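Thermostable monoacylglycerol lipase (Bacillus, PDB 4LHE) hydrolyses monoacylglycerols, releasing fatty acid and glycerol, as a thermostable lipase of the alpha/beta hydrolase fold. Local coordinates at residues R54-G59 with F70-A75; G31-M36 with V50-L55; T60-M65 with Y159-T164; G100-Y105 with A171-Q176; G10-Y15 with S35-A40. All coordinates share one frame; numbering follows the deposited sequence.

Contact 1: R54-G59 with F70-A75; sequences RLKGHG and FHDWVA
The imidazole of His58 meets Trp73 as a T-shaped pair, its edge turned to one face of the indole, with the planes at 80°. The touching atom is CE1, which sits over the rim of the five-membered ring, 3.4 Å from Trp73 NE1; the opposite face of the indole is covered by Phe70 CA. CG of His58 stands anti to its carbonyl carbon (chi1 -66°), and the ring's turn at chi2 (69°) presents ND1 to Lys56 O. ND1 donates to that oxygen at 3.0 Å, in the imidazole plane but from above the carbonyl plane. Leu55 to His58 form a type II beta turn, closed by His58 N to Leu55 O at 2.9 Å, in the loop that follows strand 49-52 of the alpha/beta hydrolase sheet. With an alanine at His58, Lys56 O would probably lose its imidazole donor and the indole its ring partner. Elsewhere on the turn the extended chain of Lys56 crosses Asp72, CD lying 4.0 Å from Asp72 CB. Their charges stay apart, with Lys56 NZ 4.4 Å from Asp72 OD1, while Asp72 OD2 accepts from Thr69 N. Leu55 CD2 reaches the backbone of the helix, 3.8 Å from Trp73 O.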
# COMPACT_ATOMS: atom_id res chain seq x y z
N ARG A 54 10.24 -4.60 0.80
CA ARG A 54 9.45 -5.81 1.00
C ARG A 54 9.06 -5.80 2.47
O ARG A 54 9.94 -5.82 3.34
CB ARG A 54 10.32 -7.05 0.69
CG ARG A 54 9.64 -8.40 0.95
CD ARG A 54 10.58 -9.58 0.57
NE ARG A 54 11.76 -9.67 1.44
CZ ARG A 54 11.74 -10.10 2.69
NH1 ARG A 54 10.58 -10.47 3.25
NH2 ARG A 54 12.85 -10.16 3.41
N LEU A 55 7.77 -5.71 2.77
CA LEU A 55 7.34 -5.64 4.17
C LEU A 55 7.72 -6.92 4.91
O LEU A 55 7.56 -8.02 4.36
CB LEU A 55 5.83 -5.41 4.29
CG LEU A 55 5.29 -4.11 3.70
CD1 LEU A 55 3.81 -3.99 3.92
CD2 LEU A 55 6.03 -2.93 4.28
N LYS A 56 8.22 -6.79 6.14
CA LYS A 56 8.55 -7.97 6.95
C LYS A 56 7.42 -9.00 6.95
O LYS A 56 6.24 -8.66 7.13
CB LYS A 56 8.91 -7.60 8.39
CG LYS A 56 9.57 -8.76 9.13
CD LYS A 56 10.04 -8.38 10.52
CE LYS A 56 11.03 -9.42 11.04
NZ LYS A 56 11.38 -9.23 12.48
N GLY A 57 7.78 -10.26 6.71
CA GLY A 57 6.81 -11.34 6.76
C GLY A 57 6.11 -11.58 5.43
O GLY A 57 5.34 -12.54 5.29
N HIS A 58 6.38 -10.70 4.46
CA HIS A 58 5.76 -10.78 3.15
C HIS A 58 6.75 -11.30 2.10
O HIS A 58 7.97 -11.10 2.21
CB HIS A 58 5.22 -9.40 2.74
CG HIS A 58 4.10 -8.93 3.60
ND1 HIS A 58 4.27 -8.57 4.91
CD2 HIS A 58 2.77 -8.79 3.34
CE1 HIS A 58 3.11 -8.21 5.43
NE2 HIS A 58 2.18 -8.34 4.49
N GLY A 59 6.22 -11.99 1.09
CA GLY A 59 7.08 -12.48 0.03
C GLY A 59 7.98 -13.63 0.44
O GLY A 59 8.97 -13.91 -0.23
N PHE A 70 1.83 -5.48 13.12
CA PHE A 70 1.77 -4.27 12.29
C PHE A 70 2.92 -3.32 12.62
O PHE A 70 3.36 -2.54 11.77
CB PHE A 70 0.40 -3.57 12.37
CG PHE A 70 0.20 -2.70 13.58
CD1 PHE A 70 0.53 -1.35 13.56
CD2 PHE A 70 -0.37 -3.22 14.73
CE1 PHE A 70 0.32 -0.54 14.66
CE2 PHE A 70 -0.58 -2.42 15.84
CZ PHE A 70 -0.24 -1.08 15.81
N HIS A 71 3.44 -3.40 13.84
CA HIS A 71 4.63 -2.63 14.19
C HIS A 71 5.83 -3.01 13.32
O HIS A 71 6.66 -2.14 12.99
CB HIS A 71 4.96 -2.77 15.69
CG HIS A 71 3.89 -2.22 16.59
ND1 HIS A 71 3.44 -0.92 16.51
CD2 HIS A 71 3.19 -2.79 17.60
CE1 HIS A 71 2.50 -0.71 17.41
NE2 HIS A 71 2.33 -1.84 18.09
N ASP A 72 5.93 -4.28 12.94
CA ASP A 72 6.99 -4.72 12.04
C ASP A 72 6.83 -4.10 10.63
O ASP A 72 7.81 -3.70 10.00
CB ASP A 72 7.02 -6.26 11.93
CG ASP A 72 7.46 -6.94 13.23
OD1 ASP A 72 8.34 -6.41 13.93
OD2 ASP A 72 6.92 -8.03 13.54
N TRP A 73 5.59 -4.04 10.15
CA TRP A 73 5.29 -3.52 8.82
C TRP A 73 5.55 -2.03 8.78
O TRP A 73 6.15 -1.52 7.82
CB TRP A 73 3.83 -3.82 8.44
CG TRP A 73 3.47 -5.28 8.62
CD1 TRP A 73 4.32 -6.35 8.52
CD2 TRP A 73 2.18 -5.82 8.93
NE1 TRP A 73 3.62 -7.52 8.76
CE2 TRP A 73 2.31 -7.21 9.02
CE3 TRP A 73 0.92 -5.24 9.15
CZ2 TRP A 73 1.23 -8.05 9.31
CZ3 TRP A 73 -0.15 -6.08 9.45
CH2 TRP A 73 0.01 -7.46 9.53
N VAL A 74 5.12 -1.33 9.83
CA VAL A 74 5.45 0.09 9.98
C VAL A 74 6.95 0.30 9.98
O VAL A 74 7.46 1.24 9.34
CB VAL A 74 4.81 0.70 11.26
CG1 VAL A 74 5.45 2.06 11.59
CG2 VAL A 74 3.32 0.83 11.05
N ALA A 75 7.67 -0.57 10.68
CA ALA A 75 9.12 -0.46 10.72
C ALA A 75 9.72 -0.61 9.32
O ALA A 75 10.63 0.13 8.96
CB ALA A 75 9.72 -1.45 11.70

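Contact 2: G31-M36 with V50-L55; sequences GTPHSM and VCLPRL
In the beta-alpha-beta unit of strand 21-26, helix 37-45 and strand 49-52, Pro33 and Met36 of the turn before the helix close over Leu52 at the end of the second strand. Leu52 has CG anti to its backbone N (chi1 167°), which pushes the forked end of the side chain up into the turn. One prong, CD1, lies 3.8 Å from Met36 CB; the other, CD2, rests 3.5 Å from Pro33 O. The branch point itself meets the proline, Leu52 CG to Pro33 CB being 3.9 Å. Further along the ring, Pro33 CG touches Pro53 O at 3.6 Å and Arg54 CA at 3.8 Å, and Arg54 CB and CG run obliquely past Pro33 CG and CD. The guanidinium turns away, NH1 donating to His58 O and NH2 forming a salt bridge with Glu3. Of the Met36 side chain only CB meets Leu52, and its backbone C also lies against Leu52 CD2; the chain then bends at chi2 (-61°) and chi3 toward Leu25 and the residues of a probable nucleophile elbow. The turn is held from within by Met36 N to Pro33 O at 3.0 Å and by an ST turn in which Thr32 OG1 accepts from His34 N. Such packing of a crossover connection against the strand it leads to is expected in the alpha/beta hydrolase fold.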
# COMPACT_ATOMS: atom_id res chain seq x y z
N GLY A 31 0.27 -9.20 -0.30
CA GLY A 31 1.19 -9.19 -1.43
C GLY A 31 2.68 -9.01 -1.20
O GLY A 31 3.22 -9.32 -0.12
N THR A 32 3.36 -8.53 -2.24
CA THR A 32 4.82 -8.43 -2.27
C THR A 32 5.15 -7.22 -3.12
O THR A 32 4.25 -6.63 -3.70
CB THR A 32 5.47 -9.66 -2.93
OG1 THR A 32 5.25 -9.63 -4.35
CG2 THR A 32 4.94 -10.98 -2.33
N PRO A 33 6.44 -6.84 -3.20
CA PRO A 33 6.80 -5.78 -4.15
C PRO A 33 6.34 -6.00 -5.60
O PRO A 33 6.32 -5.04 -6.37
CB PRO A 33 8.34 -5.80 -4.08
CG PRO A 33 8.60 -6.07 -2.65
CD PRO A 33 7.54 -7.09 -2.24
N HIS A 34 5.98 -7.22 -5.98
CA HIS A 34 5.55 -7.45 -7.37
C HIS A 34 4.39 -6.53 -7.79
O HIS A 34 4.41 -5.96 -8.89
CB HIS A 34 5.19 -8.94 -7.57
CG HIS A 34 4.72 -9.27 -8.96
ND1 HIS A 34 5.57 -9.28 -10.05
CD2 HIS A 34 3.50 -9.63 -9.42
CE1 HIS A 34 4.88 -9.63 -11.13
NE2 HIS A 34 3.63 -9.84 -10.78
N SER A 35 3.39 -6.37 -6.93
CA SER A 35 2.24 -5.53 -7.24
C SER A 35 2.61 -4.05 -7.48
O SER A 35 1.89 -3.32 -8.20
CB SER A 35 1.20 -5.64 -6.13
OG SER A 35 1.67 -4.98 -4.95
N MET A 36 3.72 -3.60 -6.91
CA MET A 36 4.12 -2.20 -7.06
C MET A 36 5.26 -1.95 -8.05
O MET A 36 5.53 -0.82 -8.39
CB MET A 36 4.50 -1.57 -5.70
CG MET A 36 3.41 -1.62 -4.64
SD MET A 36 1.91 -0.72 -5.10
CE MET A 36 2.39 0.98 -4.76
N VAL A 50 13.66 5.96 -6.17
CA VAL A 50 12.52 5.10 -5.90
C VAL A 50 12.90 4.07 -4.84
O VAL A 50 13.99 3.51 -4.88
CB VAL A 50 12.10 4.42 -7.21
CG1 VAL A 50 11.54 3.06 -6.97
CG2 VAL A 50 11.11 5.32 -7.97
N CYS A 51 12.03 3.87 -3.86
CA CYS A 51 12.25 2.83 -2.84
C CYS A 51 11.01 1.95 -2.70
O CYS A 51 9.92 2.42 -2.37
CB CYS A 51 12.62 3.48 -1.49
SG CYS A 51 12.70 2.34 -0.06
N LEU A 52 11.19 0.65 -2.95
CA LEU A 52 10.07 -0.28 -2.91
C LEU A 52 10.47 -1.45 -2.02
O LEU A 52 10.98 -2.47 -2.51
CB LEU A 52 9.68 -0.76 -4.33
CG LEU A 52 8.74 -1.97 -4.48
CD1 LEU A 52 7.55 -1.89 -3.52
CD2 LEU A 52 8.23 -2.10 -5.91
N PRO A 53 10.28 -1.28 -0.70
CA PRO A 53 10.67 -2.28 0.29
C PRO A 53 9.75 -3.48 0.27
O PRO A 53 8.62 -3.39 -0.23
CB PRO A 53 10.54 -1.53 1.63
CG PRO A 53 9.51 -0.45 1.37
CD PRO A 53 9.76 -0.04 -0.08
N ARG A 54 10.24 -4.60 0.80
CA ARG A 54 9.45 -5.81 1.00
C ARG A 54 9.06 -5.80 2.47
O ARG A 54 9.94 -5.82 3.34
CB ARG A 54 10.32 -7.05 0.69
CG ARG A 54 9.64 -8.40 0.95
CD ARG A 54 10.58 -9.58 0.57
NE ARG A 54 11.76 -9.67 1.44
CZ ARG A 54 11.74 -10.10 2.69
NH1 ARG A 54 10.58 -10.47 3.25
NH2 ARG A 54 12.85 -10.16 3.41
N LEU A 55 7.77 -5.71 2.77
CA LEU A 55 7.34 -5.64 4.17
C LEU A 55 7.72 -6.92 4.91
O LEU A 55 7.56 -8.02 4.36
CB LEU A 55 5.83 -5.41 4.29
CG LEU A 55 5.29 -4.11 3.70
CD1 LEU A 55 3.81 -3.99 3.92
CD2 LEU A 55 6.03 -2.93 4.28

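Contact 3: T60-M65 with Y159-T164; sequences THYEDM and YEKTPT
Tyr159 and Tyr62 carry most of this contact. The Tyr159 ring slides beneath the start of helix 62-67, with Tyr62 N over the centre of one face and His61 C nearer the rim, and Tyr62 CB adds a CH-pi contact 4.3 Å from the ring centroid. At the far end Tyr159 OH accepts from Thr60 N at 3.0 Å and an angle of 159°, and it is also hydrogen-bonded to Gly57 O. A phenylalanine in place of Tyr159 would keep the ring but would probably leave Thr60 N and Gly57 O without their shared mate. Tyr62 holds CG between its backbone N and carbonyl carbon (chi1 56°), standing its ring between two neighbours: Lys161 CB lies over one face, 4.1 Å from the centroid, and His61 CE1 over the other. Met65, third in buried area, sets CB 3.7 Å from Tyr159 CE2 and CG 3.8 Å from Pro163 CG, the latter pair crossing at about a right angle. Pro163 CG also presses on Tyr62 O at 3.3 Å. Nearby, the buried Lys161 N has no partner in the model. His61 caps the helix, its ND1 accepting from Glu63 N. Strand 161-163 pairs with strand 141-143, whose Tyr141 meets Tyr62 edge to face, and leads straight into helix 164-179, in the stretch between strands 115-119 and 188-193 where lipases of this family commonly carry a cap.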
# COMPACT_ATOMS: atom_id res chain seq x y z
N THR A 60 7.65 -14.30 1.54
CA THR A 60 8.37 -15.50 1.96
C THR A 60 7.40 -16.68 2.12
O THR A 60 7.24 -17.49 1.20
CB THR A 60 9.18 -15.27 3.26
OG1 THR A 60 8.31 -14.81 4.30
CG2 THR A 60 10.25 -14.22 3.02
N HIS A 61 6.74 -16.74 3.26
CA HIS A 61 5.84 -17.85 3.61
C HIS A 61 4.82 -17.31 4.63
O HIS A 61 5.12 -16.35 5.33
CB HIS A 61 6.69 -18.99 4.20
CG HIS A 61 5.93 -20.26 4.46
ND1 HIS A 61 4.99 -20.37 5.46
CD2 HIS A 61 5.99 -21.47 3.86
CE1 HIS A 61 4.49 -21.60 5.46
NE2 HIS A 61 5.09 -22.29 4.49
N TYR A 62 3.62 -17.88 4.69
CA TYR A 62 2.61 -17.30 5.59
C TYR A 62 2.92 -17.48 7.08
O TYR A 62 2.37 -16.77 7.92
CB TYR A 62 1.19 -17.77 5.24
CG TYR A 62 0.99 -19.27 5.22
CD1 TYR A 62 1.04 -20.02 6.39
CD2 TYR A 62 0.73 -19.94 4.03
CE1 TYR A 62 0.85 -21.37 6.38
CE2 TYR A 62 0.54 -21.30 4.00
CZ TYR A 62 0.61 -22.02 5.18
OH TYR A 62 0.42 -23.38 5.18
N GLU A 63 3.80 -18.42 7.42
CA GLU A 63 4.22 -18.62 8.81
C GLU A 63 5.08 -17.47 9.30
O GLU A 63 4.97 -17.04 10.45
CB GLU A 63 4.97 -19.94 8.95
CG GLU A 63 4.08 -21.15 9.12
CD GLU A 63 4.84 -22.42 8.86
OE1 GLU A 63 5.76 -22.38 8.02
OE2 GLU A 63 4.53 -23.45 9.50
N ASP A 64 5.96 -16.98 8.43
CA ASP A 64 6.72 -15.76 8.69
C ASP A 64 5.77 -14.60 8.93
O ASP A 64 5.88 -13.90 9.93
CB ASP A 64 7.62 -15.44 7.49
CG ASP A 64 8.86 -16.32 7.44
OD1 ASP A 64 9.17 -16.98 8.45
OD2 ASP A 64 9.53 -16.34 6.39
N MET A 65 4.83 -14.41 8.01
CA MET A 65 3.77 -13.43 8.15
C MET A 65 3.08 -13.51 9.52
O MET A 65 2.85 -12.50 10.18
CB MET A 65 2.73 -13.66 7.05
CG MET A 65 1.46 -12.90 7.26
SD MET A 65 1.59 -11.30 6.47
CE MET A 65 -0.15 -10.89 6.34
N TYR A 159 0.17 -14.93 -0.69
CA TYR A 159 0.06 -16.26 -0.06
C TYR A 159 -1.30 -16.91 -0.35
O TYR A 159 -2.26 -16.22 -0.71
CB TYR A 159 0.26 -16.15 1.45
CG TYR A 159 1.59 -15.58 1.91
CD1 TYR A 159 2.79 -15.99 1.34
CD2 TYR A 159 1.64 -14.65 2.94
CE1 TYR A 159 4.01 -15.47 1.77
CE2 TYR A 159 2.84 -14.13 3.38
CZ TYR A 159 4.01 -14.55 2.79
OH TYR A 159 5.20 -14.03 3.23
N GLU A 160 -1.40 -18.22 -0.16
CA GLU A 160 -2.68 -18.91 -0.35
C GLU A 160 -3.47 -19.02 0.95
O GLU A 160 -4.67 -19.31 0.94
CB GLU A 160 -2.46 -20.30 -0.94
CG GLU A 160 -3.62 -20.78 -1.80
CD GLU A 160 -3.17 -21.18 -3.19
OE1 GLU A 160 -2.92 -22.38 -3.41
OE2 GLU A 160 -3.05 -20.28 -4.05
N LYS A 161 -2.80 -18.79 2.08
CA LYS A 161 -3.46 -18.75 3.38
C LYS A 161 -3.10 -17.46 4.13
O LYS A 161 -1.97 -16.96 4.02
CB LYS A 161 -3.11 -20.00 4.21
CG LYS A 161 -4.17 -21.10 4.14
CD LYS A 161 -3.78 -22.35 4.93
CE LYS A 161 -5.01 -23.19 5.33
NZ LYS A 161 -4.67 -24.34 6.24
N THR A 162 -4.07 -16.91 4.85
CA THR A 162 -3.83 -15.70 5.64
C THR A 162 -3.97 -16.03 7.12
O THR A 162 -4.99 -16.56 7.53
CB THR A 162 -4.83 -14.60 5.28
OG1 THR A 162 -4.62 -14.19 3.92
CG2 THR A 162 -4.65 -13.40 6.18
N PRO A 163 -2.93 -15.74 7.91
CA PRO A 163 -2.95 -16.00 9.35
C PRO A 163 -3.94 -15.07 9.99
O PRO A 163 -3.95 -13.87 9.67
CB PRO A 163 -1.52 -15.64 9.79
CG PRO A 163 -0.71 -15.73 8.56
CD PRO A 163 -1.61 -15.25 7.47
N THR A 164 -4.79 -15.60 10.87
CA THR A 164 -5.85 -14.77 11.41
C THR A 164 -5.28 -13.86 12.48
O THR A 164 -5.85 -12.81 12.79
CB THR A 164 -7.05 -15.61 11.92
OG1 THR A 164 -6.70 -16.28 13.13
CG2 THR A 164 -7.43 -16.63 10.90

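Contact 4: G100-Y105 with A171-Q176; sequences GTLTLY and ARLMAQ
Leu173 faces Thr101, Leu102 and Tyr105 where helix 164-179 crosses helix 98-109, their short-segment axes 9.9 Å apart at 38°. With CG anti to the backbone N (chi1 177°), Leu173 extends across to the other helix and divides its atoms among three partners. Its CD2 meets Leu102 CD2 at 3.7 Å, the two side chains at about a right angle; its CD1 lies 3.9 Å from Tyr105 CD1; and its CG packs 4.0 Å from Thr101 CG2. One residue on, Met174 offers mainly backbone, its CA 4.2 Å from that same threonine methyl, while its side chain runs on to Ala122 and Ile125. Thr101 CG2, anti to the backbone N, faces helix 164-179, while OG1 is hydrogen-bonded to Ala122 O. Gln176, a turn after Leu173, brings OE1 to 3.4 Å from Tyr105 OH, with amide and ring planes 66° apart. The Tyr105 ring also stacks on His109. Helix 98-109 follows on the probable nucleophile elbow, so the packing joins that central helix to helix 164-179. Aliphatic and ring carbons make up most of the interface, with one close polar pair at Gln176, consistent with burial of hydrocarbon, more than directed bonding, holding the helices together.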
# COMPACT_ATOMS: atom_id res chain seq x y z
N GLY A 100 -1.61 1.47 1.16
CA GLY A 100 -2.28 2.77 1.24
C GLY A 100 -2.57 3.17 2.67
O GLY A 100 -2.52 4.35 3.02
N THR A 101 -2.88 2.19 3.51
CA THR A 101 -3.07 2.47 4.93
C THR A 101 -1.74 2.95 5.53
O THR A 101 -1.70 3.89 6.33
CB THR A 101 -3.56 1.22 5.67
OG1 THR A 101 -4.73 0.70 5.02
CG2 THR A 101 -3.90 1.57 7.12
N LEU A 102 -0.66 2.30 5.12
CA LEU A 102 0.67 2.57 5.65
C LEU A 102 1.21 3.88 5.13
O LEU A 102 2.05 4.50 5.76
CB LEU A 102 1.62 1.43 5.27
CG LEU A 102 1.42 0.18 6.11
CD1 LEU A 102 2.11 -1.00 5.47
CD2 LEU A 102 1.98 0.44 7.53
N THR A 103 0.72 4.27 3.95
CA THR A 103 1.05 5.55 3.36
C THR A 103 0.39 6.66 4.18
O THR A 103 1.04 7.66 4.53
CB THR A 103 0.57 5.62 1.89
OG1 THR A 103 1.38 4.75 1.10
CG2 THR A 103 0.69 7.05 1.35
N LEU A 104 -0.90 6.48 4.48
CA LEU A 104 -1.63 7.41 5.33
C LEU A 104 -0.95 7.52 6.67
O LEU A 104 -0.74 8.62 7.18
CB LEU A 104 -3.06 6.94 5.51
CG LEU A 104 -3.88 6.93 4.22
CD1 LEU A 104 -5.07 6.01 4.39
CD2 LEU A 104 -4.33 8.35 3.84
N TYR A 105 -0.59 6.36 7.23
CA TYR A 105 0.05 6.29 8.54
C TYR A 105 1.31 7.14 8.58
O TYR A 105 1.50 7.94 9.50
CB TYR A 105 0.42 4.83 8.85
CG TYR A 105 0.98 4.58 10.23
CD1 TYR A 105 0.15 4.17 11.26
CD2 TYR A 105 2.34 4.72 10.51
CE1 TYR A 105 0.64 3.91 12.53
CE2 TYR A 105 2.84 4.47 11.78
CZ TYR A 105 1.98 4.06 12.78
OH TYR A 105 2.45 3.81 14.05
N ALA A 171 -6.39 -4.93 11.50
CA ALA A 171 -7.52 -4.17 12.01
C ALA A 171 -7.03 -3.09 12.98
O ALA A 171 -7.56 -1.98 13.00
CB ALA A 171 -8.51 -5.10 12.71
N ARG A 172 -6.01 -3.43 13.77
CA ARG A 172 -5.41 -2.46 14.68
C ARG A 172 -4.69 -1.32 13.96
O ARG A 172 -4.78 -0.17 14.38
CB ARG A 172 -4.44 -3.15 15.64
CG ARG A 172 -5.13 -4.01 16.69
CD ARG A 172 -4.29 -4.08 17.95
NE ARG A 172 -3.15 -4.97 17.80
CZ ARG A 172 -2.02 -4.86 18.50
NH1 ARG A 172 -1.88 -3.88 19.38
NH2 ARG A 172 -1.03 -5.72 18.30
N LEU A 173 -3.97 -1.66 12.91
CA LEU A 173 -3.33 -0.66 12.05
C LEU A 173 -4.37 0.29 11.43
O LEU A 173 -4.15 1.50 11.41
CB LEU A 173 -2.51 -1.34 10.95
CG LEU A 173 -1.84 -0.44 9.91
CD1 LEU A 173 -0.96 0.54 10.60
CD2 LEU A 173 -1.05 -1.27 8.92
N MET A 174 -5.48 -0.25 10.93
CA MET A 174 -6.50 0.60 10.32
C MET A 174 -7.11 1.57 11.35
O MET A 174 -7.44 2.71 11.02
CB MET A 174 -7.59 -0.23 9.64
CG MET A 174 -7.10 -1.11 8.48
SD MET A 174 -8.51 -1.87 7.66
CE MET A 174 -7.74 -3.18 6.73
N ALA A 175 -7.23 1.11 12.59
CA ALA A 175 -7.83 1.91 13.66
C ALA A 175 -6.95 3.09 14.02
O ALA A 175 -7.43 4.23 14.08
CB ALA A 175 -8.09 1.05 14.90
N GLN A 176 -5.68 2.82 14.28
CA GLN A 176 -4.73 3.86 14.64
C GLN A 176 -4.56 4.83 13.47
O GLN A 176 -4.24 6.01 13.68
CB GLN A 176 -3.38 3.23 15.05
CG GLN A 176 -2.60 3.99 16.13
CD GLN A 176 -1.11 3.66 16.14
OE1 GLN A 176 -0.26 4.55 15.97
NE2 GLN A 176 -0.78 2.38 16.35

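Contact 5: G10-Y15 with S35-A40; sequences GAEPFY and SMRPLA
Arg37 reaches from the first turn of helix 37-45 to the backbone of residues 10-12, where its NH2 holds two carbonyls. The shorter bond runs to Glu12 O at 2.7 Å and lies in the carbonyl plane; the longer goes to Gly10 O at 3.2 Å, with the donor above that carbonyl's plane. A water also bridges Arg37 and Gly10, accepting from Arg37 NE and donating to Gly10 O, both at 2.9 Å. Beside the polar grip, Phe14 CB lies 3.8 Å from Arg37 NH1, and Phe14 CD2 packs on Ala40 CB at 3.6 Å, one helical turn further on. The arginine gets there by an extended start, CG anti to the backbone N (chi1 -175°), followed by a bend at chi3 (-39°). Glu12 folds its carboxylate back on Gly10 N through weak bonds, which leaves OE1 4.2 Å from Arg37 NH2, well out of the guanidinium plane. Phe14 is placed by strand 14-16, paired to strand 49-52 through Leu52, and its ring also touches Val50. NH2 and NE thus spend their N-H groups on neutral carbonyls and a water, and the nearby carboxylate would add at most a general electrostatic pull.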
# COMPACT_ATOMS: atom_id res chain seq x y z
N GLY A 10 10.56 -12.86 -7.59
CA GLY A 10 9.63 -11.84 -8.05
C GLY A 10 9.22 -10.90 -6.93
O GLY A 10 8.62 -9.84 -7.16
N ALA A 11 9.57 -11.29 -5.70
CA ALA A 11 9.14 -10.57 -4.51
C ALA A 11 10.28 -9.75 -3.90
O ALA A 11 10.16 -9.25 -2.76
CB ALA A 11 8.60 -11.56 -3.49
N GLU A 12 11.38 -9.59 -4.64
CA GLU A 12 12.52 -8.83 -4.15
C GLU A 12 12.20 -7.34 -4.11
O GLU A 12 11.49 -6.81 -4.99
CB GLU A 12 13.75 -9.06 -5.04
CG GLU A 12 14.16 -10.53 -5.20
CD GLU A 12 13.38 -11.24 -6.30
OE1 GLU A 12 12.47 -10.62 -6.89
OE2 GLU A 12 13.67 -12.43 -6.56
N PRO A 13 12.71 -6.63 -3.09
CA PRO A 13 12.58 -5.17 -3.09
C PRO A 13 13.33 -4.51 -4.26
O PRO A 13 14.12 -5.17 -4.94
CB PRO A 13 13.20 -4.76 -1.75
CG PRO A 13 14.16 -5.89 -1.42
CD PRO A 13 13.48 -7.13 -1.93
N PHE A 14 13.08 -3.23 -4.50
CA PHE A 14 13.65 -2.51 -5.63
C PHE A 14 14.08 -1.13 -5.18
O PHE A 14 13.26 -0.36 -4.66
CB PHE A 14 12.63 -2.45 -6.79
CG PHE A 14 13.04 -1.53 -7.92
CD1 PHE A 14 14.11 -1.84 -8.74
CD2 PHE A 14 12.34 -0.36 -8.16
CE1 PHE A 14 14.48 -0.99 -9.78
CE2 PHE A 14 12.71 0.49 -9.19
CZ PHE A 14 13.77 0.18 -10.00
N TYR A 15 15.36 -0.82 -5.36
CA TYR A 15 15.90 0.50 -5.06
C TYR A 15 16.55 1.10 -6.30
O TYR A 15 17.21 0.39 -7.07
CB TYR A 15 16.94 0.42 -3.93
CG TYR A 15 16.42 -0.23 -2.66
CD1 TYR A 15 15.92 0.55 -1.62
CD2 TYR A 15 16.43 -1.61 -2.52
CE1 TYR A 15 15.45 -0.03 -0.46
CE2 TYR A 15 15.95 -2.21 -1.35
CZ TYR A 15 15.46 -1.41 -0.34
OH TYR A 15 14.99 -1.98 0.82
N SER A 35 3.39 -6.37 -6.93
CA SER A 35 2.24 -5.53 -7.24
C SER A 35 2.61 -4.05 -7.48
O SER A 35 1.89 -3.32 -8.20
CB SER A 35 1.20 -5.64 -6.13
OG SER A 35 1.67 -4.98 -4.95
N MET A 36 3.72 -3.60 -6.91
CA MET A 36 4.12 -2.20 -7.06
C MET A 36 5.26 -1.95 -8.05
O MET A 36 5.53 -0.82 -8.39
CB MET A 36 4.50 -1.57 -5.70
CG MET A 36 3.41 -1.62 -4.64
SD MET A 36 1.91 -0.72 -5.10
CE MET A 36 2.39 0.98 -4.76
N ARG A 37 5.92 -3.01 -8.52
CA ARG A 37 7.09 -2.85 -9.39
C ARG A 37 6.86 -2.10 -10.72
O ARG A 37 7.76 -1.37 -11.17
CB ARG A 37 7.74 -4.22 -9.66
CG ARG A 37 9.05 -4.13 -10.47
CD ARG A 37 9.72 -5.49 -10.67
NE ARG A 37 9.61 -6.30 -9.46
CZ ARG A 37 10.51 -6.34 -8.49
NH1 ARG A 37 11.63 -5.63 -8.58
NH2 ARG A 37 10.28 -7.10 -7.41
N PRO A 38 5.69 -2.27 -11.36
CA PRO A 38 5.61 -1.51 -12.62
C PRO A 38 5.55 -0.01 -12.39
O PRO A 38 6.07 0.75 -13.20
CB PRO A 38 4.31 -2.00 -13.25
CG PRO A 38 4.17 -3.39 -12.75
CD PRO A 38 4.70 -3.35 -11.31
N LEU A 39 4.92 0.41 -11.30
CA LEU A 39 4.95 1.81 -10.91
C LEU A 39 6.38 2.26 -10.60
O LEU A 39 6.85 3.27 -11.12
CB LEU A 39 4.04 2.06 -9.69
CG LEU A 39 2.55 2.27 -9.94
CD1 LEU A 39 1.93 1.09 -10.62
CD2 LEU A 39 1.82 2.54 -8.61
N ALA A 40 7.06 1.50 -9.74
CA ALA A 40 8.41 1.86 -9.31
C ALA A 40 9.36 2.03 -10.50
O ALA A 40 10.13 3.00 -10.57
CB ALA A 40 8.94 0.80 -8.36
O HOH W 1 8.15 -8.78 -9.85

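From the N terminus, contact 5 closes the first loop, tying the approach to edge strand 14-16 to helix 37-45. Contact 2 opens before that loop ends, at 31-36, and closes at the end of strand 49-52, so the two overlap along the chain, sharing Ser35 and Met36, and reach neighbouring strands of one sheet. Contact 1 starts where contact 2 stops, sharing Arg54 and Leu55, and reaches helix 70-87. Within its loop contact 3 opens at 60-65 and runs to strand 161-163, crossing contact 1; Tyr159 joins them through Gly57. Contact 4 in turn crosses contact 3, opening on helix 98-109 and closing on helix 164-179. Val74 and Leu55 touch Tyr105 and Leu102, linking contacts 1 and 4.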